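Local coordinates for protein membrane-anchored mycosin mycp1 (Mycobacterium thermoresistibile, PDB 4HVL) that probably acts as a subtilisin-like serine endopeptidase of the mycobacterial type VII (ESX-1) secretion system, anchored at the cell membrane, at residues V200-A203 against V204-N208; V6-P9 against A10-P13. One frame throughout, in Å; residues are numbered along the deposited sequence.

From the N terminus the chain first reaches contact 2, where residues 6-9 turn straight into 10-13 in the loop before strand 23-25. It closes well before contact 1 opens, so the two follow in series and neither encloses nor crosses the other. Contact 1, residues 200-203 with 204-208, belongs to helix 194-206, which joins strands 176-179 and 210-214, neighbours in the parallel sheet of the subtilisin fold. Although far apart in sequence, the contacts meet: Ile7 and Pro9 lean on Asn201, and Val12 packs on the ring of Tyr202. The N-terminal loop is thereby laid against this helix, and Val12 and Pro13 extend it to helix 154-171.

Contact 1 of 2, residues V200-A203 against V204-N208; sequences VNYA and VHVKN. With ZN (zinc ion), chain E.
Asn201 and His205 face each other one turn apart in helix 194-206, the helical part of a beta-alpha-beta connection in the subtilisin fold. Asn201 OD1 accepts a hydrogen bond from His205 ND1 at 2.7 Å, almost straight (167° at the hydrogen). The oxygen lies in the ring plane, whereas the donor stands above the plane of the amide. With ND1 engaged, the imidazole turns NE2 outward to hold a zinc ion at 2.1 Å; waters 2 and 3 and one atom from elsewhere in the structure also bind the metal. Asn201 is thus a second-shell residue that fixes the ring's rotation: with CG anti to the backbone N (chi1 -175°), its amide meets the ring one turn on. Val204 CG1 lies over one ring face, displaced toward the rim.

Further out, the last part of the helix widens into a pi-type turn. Tyr202 O accepts from Val206 N at 2.9 Å and from Lys207 N at 3.0 Å. Lys207 bends at chi2 (-69°) and runs obliquely by the tyrosine ring, a place suited to a long side chain with a polar end. Tyr202 OH is bonded to Asn171 of helix 154-171; water 1 donates to this hydroxyl and accepts from Lys207 NZ at 2.7 Å.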
loop_
_atom_site.group_PDB
_atom_site.type_symbol
_atom_site.label_atom_id
_atom_site.label_comp_id
_atom_site.label_asym_id
_atom_site.label_seq_id
_atom_site.Cartn_x
_atom_site.Cartn_y
_atom_site.Cartn_z
ATOM N N VAL A 200 2.640 6.737 12.498
ATOM C CA VAL A 200 2.327 5.313 12.413
ATOM C C VAL A 200 1.997 4.804 13.803
ATOM O O VAL A 200 0.984 4.107 14.005
ATOM C CB VAL A 200 3.502 4.512 11.785
ATOM C CG1 VAL A 200 3.233 3.025 11.846
ATOM C CG2 VAL A 200 3.721 4.908 10.318
ATOM N N ASN A 201 2.828 5.180 14.779
ATOM C CA ASN A 201 2.592 4.814 16.184
ATOM C C ASN A 201 1.234 5.271 16.704
ATOM O O ASN A 201 0.559 4.513 17.391
ATOM C CB ASN A 201 3.701 5.376 17.069
ATOM C CG ASN A 201 3.580 4.933 18.523
ATOM O OD1 ASN A 201 3.689 3.762 18.833
ATOM N ND2 ASN A 201 3.369 5.887 19.417
ATOM N N TYR A 202 0.864 6.515 16.401
ATOM C CA TYR A 202 -0.429 7.093 16.794
ATOM C C TYR A 202 -1.584 6.302 16.169
ATOM O O TYR A 202 -2.537 5.936 16.865
ATOM C CB TYR A 202 -0.420 8.550 16.344
ATOM C CG TYR A 202 -1.675 9.402 16.461
ATOM C CD1 TYR A 202 -1.905 10.184 17.577
ATOM C CD2 TYR A 202 -2.564 9.491 15.399
ATOM C CE1 TYR A 202 -3.011 11.004 17.652
ATOM C CE2 TYR A 202 -3.671 10.298 15.455
ATOM C CZ TYR A 202 -3.890 11.061 16.580
ATOM O OH TYR A 202 -4.991 11.856 16.629
ATOM N N ALA A 203 -1.492 6.011 14.874
ATOM C CA ALA A 203 -2.528 5.226 14.204
ATOM C C ALA A 203 -2.718 3.859 14.845
ATOM O O ALA A 203 -3.847 3.425 15.097
ATOM C CB ALA A 203 -2.223 5.064 12.714
ATOM N N VAL A 204 -1.609 3.202 15.153
ATOM C CA VAL A 204 -1.640 1.813 15.619
ATOM C C VAL A 204 -1.918 1.708 17.114
ATOM O O VAL A 204 -2.707 0.856 17.525
ATOM C CB VAL A 204 -0.313 1.106 15.280
ATOM C CG1 VAL A 204 -0.084 -0.083 16.156
ATOM C CG2 VAL A 204 -0.296 0.726 13.808
ATOM N N HIS A 205 -1.285 2.555 17.920
ATOM C CA HIS A 205 -1.389 2.436 19.374
ATOM C C HIS A 205 -2.429 3.361 20.002
ATOM O O HIS A 205 -2.933 3.051 21.072
ATOM C CB HIS A 205 -0.025 2.609 20.048
ATOM C CG HIS A 205 0.894 1.465 19.806
ATOM N ND1 HIS A 205 2.205 1.621 19.409
ATOM C CD2 HIS A 205 0.666 0.132 19.829
ATOM C CE1 HIS A 205 2.751 0.432 19.227
ATOM N NE2 HIS A 205 1.835 -0.481 19.476
ATOM N N VAL A 206 -2.774 4.461 19.342
ATOM C CA VAL A 206 -3.729 5.421 19.927
ATOM C C VAL A 206 -5.132 5.322 19.316
ATOM O O VAL A 206 -6.131 5.516 20.017
ATOM C CB VAL A 206 -3.187 6.851 19.826
ATOM C CG1 VAL A 206 -4.150 7.849 20.435
ATOM C CG2 VAL A 206 -1.822 6.927 20.502
ATOM N N LYS A 207 -5.212 5.041 18.017
ATOM C CA LYS A 207 -6.502 4.983 17.324
ATOM C C LYS A 207 -6.913 3.571 16.862
ATOM O O LYS A 207 -7.903 3.423 16.161
ATOM C CB LYS A 207 -6.515 5.974 16.152
ATOM C CG LYS A 207 -6.140 7.404 16.534
ATOM C CD LYS A 207 -7.191 8.097 17.414
ATOM C CE LYS A 207 -6.814 9.556 17.648
ATOM N NZ LYS A 207 -7.612 10.300 18.667
ATOM N N ASN A 208 -6.196 2.530 17.274
ATOM C CA ASN A 208 -6.661 1.149 17.034
ATOM C C ASN A 208 -6.742 0.748 15.548
ATOM O O ASN A 208 -7.666 0.021 15.142
ATOM C CB ASN A 208 -8.035 0.930 17.725
ATOM C CG ASN A 208 -8.557 -0.497 17.580
ATOM O OD1 ASN A 208 -7.823 -1.455 17.822
ATOM N ND2 ASN A 208 -9.845 -0.646 17.179
HETATM ZN ZN ZN E . 2.142 -2.556 19.220
HETATM O O HOH W 1 -7.129 12.923 18.414
HETATM O O HOH W 2 0.722 -3.710 20.497
HETATM O O HOH W 3 4.404 -2.609 19.358
#

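Contact 2 of 2, residues V6-P9 against A10-P13; sequences VIDP and AAVP
Asp8 and Ala10 are joined by an Asx turn, set inside a type I beta turn that runs from Asp8 to Ala11 in the N-terminal loop. The tight part of the contact is the hold of Asp8 on the two alanine amides. Asp8 OD1 accepts from Ala10 N at 3.0 Å, which defines the Asx turn, and Asp8 O accepts from Ala11 N at 3.0 Å, which closes the beta turn. The second bond is the straighter, 162° at the hydrogen, although its donor stands well above the carbonyl plane; the carboxylate oxygen is likewise met from above the plane of its group. Aspartate suits the first position because its short side chain ends in an acceptor that can reach the amide two residues on; CG anti to the backbone N (chi1 177°) puts OD1 there. Pro9 fits the second position: its ring holds phi near the value a type I turn requires, and it has no N-H to leave without a partner. The small methyl groups of Ala10 and Ala11 fit close by the acceptors, with Ala11 CB 3.5 Å from Asp8 O.

The other side is looser. Pro9 and Ala10 lie on the surface, and across the two segments Asp8 OD2 touches just the methyl of Ala11, 3.9 Å from Ala11 CB. Beyond the turn the chain straightens and fastens to the protease body: Ala11 touches Thr194 and Val12 touches Ala198, both of helix 194-206, while Val12 and Pro13 reach Val167 of helix 154-171. Branched and apolar, Val12 suits a place where it touches both helices, and it also reaches back to the turn, where its CG2 lies 3.4 Å from Pro9 O.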
loop_
_atom_site.group_PDB
_atom_site.type_symbol
_atom_site.label_atom_id
_atom_site.label_comp_id
_atom_site.label_asym_id
_atom_site.label_seq_id
_atom_site.Cartn_x
_atom_site.Cartn_y
_atom_site.Cartn_z
ATOM N N VAL A 6 13.881 4.512 15.439
ATOM C CA VAL A 6 13.509 4.563 16.841
ATOM C C VAL A 6 12.360 5.563 16.866
ATOM O O VAL A 6 12.514 6.681 16.409
ATOM C CB VAL A 6 14.719 4.968 17.734
ATOM C CG1 VAL A 6 14.280 5.574 19.068
ATOM C CG2 VAL A 6 15.598 3.754 17.986
ATOM N N ILE A 7 11.203 5.124 17.348
ATOM C CA ILE A 7 9.976 5.914 17.323
ATOM C C ILE A 7 10.001 6.951 18.446
ATOM O O ILE A 7 10.277 6.613 19.591
ATOM C CB ILE A 7 8.739 5.003 17.532
ATOM C CG1 ILE A 7 8.750 3.817 16.551
ATOM C CG2 ILE A 7 7.447 5.806 17.413
ATOM C CD1 ILE A 7 8.727 4.202 15.095
ATOM N N ASP A 8 9.726 8.206 18.107
ATOM C CA ASP A 8 9.507 9.256 19.090
ATOM C C ASP A 8 8.015 9.632 19.085
ATOM O O ASP A 8 7.568 10.429 18.250
ATOM C CB ASP A 8 10.372 10.489 18.783
ATOM C CG ASP A 8 10.110 11.659 19.757
ATOM O OD1 ASP A 8 9.361 11.495 20.750
ATOM O OD2 ASP A 8 10.639 12.760 19.510
ATOM N N PRO A 9 7.250 9.095 20.052
ATOM C CA PRO A 9 5.821 9.349 20.124
ATOM C C PRO A 9 5.449 10.824 20.275
ATOM O O PRO A 9 4.342 11.199 19.913
ATOM C CB PRO A 9 5.360 8.563 21.364
ATOM C CG PRO A 9 6.491 7.737 21.792
ATOM C CD PRO A 9 7.732 8.317 21.205
ATOM N N ALA A 10 6.335 11.653 20.813
ATOM C CA ALA A 10 5.996 13.054 20.999
ATOM C C ALA A 10 6.047 13.858 19.696
ATOM O O ALA A 10 5.646 15.012 19.667
ATOM C CB ALA A 10 6.898 13.680 22.044
ATOM N N ALA A 11 6.513 13.255 18.614
ATOM C CA ALA A 11 6.724 13.987 17.380
ATOM C C ALA A 11 5.581 13.829 16.403
ATOM O O ALA A 11 5.804 13.878 15.207
ATOM C CB ALA A 11 8.017 13.543 16.740
ATOM N N VAL A 12 4.351 13.693 16.895
ATOM C CA VAL A 12 3.191 13.548 16.000
ATOM C C VAL A 12 2.941 14.879 15.303
ATOM O O VAL A 12 2.803 15.884 15.961
ATOM C CB VAL A 12 1.919 13.095 16.761
ATOM C CG1 VAL A 12 0.712 12.997 15.834
ATOM C CG2 VAL A 12 2.147 11.745 17.419
ATOM N N PRO A 13 2.856 14.874 13.965
ATOM C CA PRO A 13 2.618 16.102 13.223
ATOM C C PRO A 13 1.203 16.642 13.381
ATOM O O PRO A 13 0.322 15.920 13.830
ATOM C CB PRO A 13 2.855 15.698 11.773
ATOM C CG PRO A 13 2.674 14.227 11.731
ATOM C CD PRO A 13 2.899 13.683 13.093
#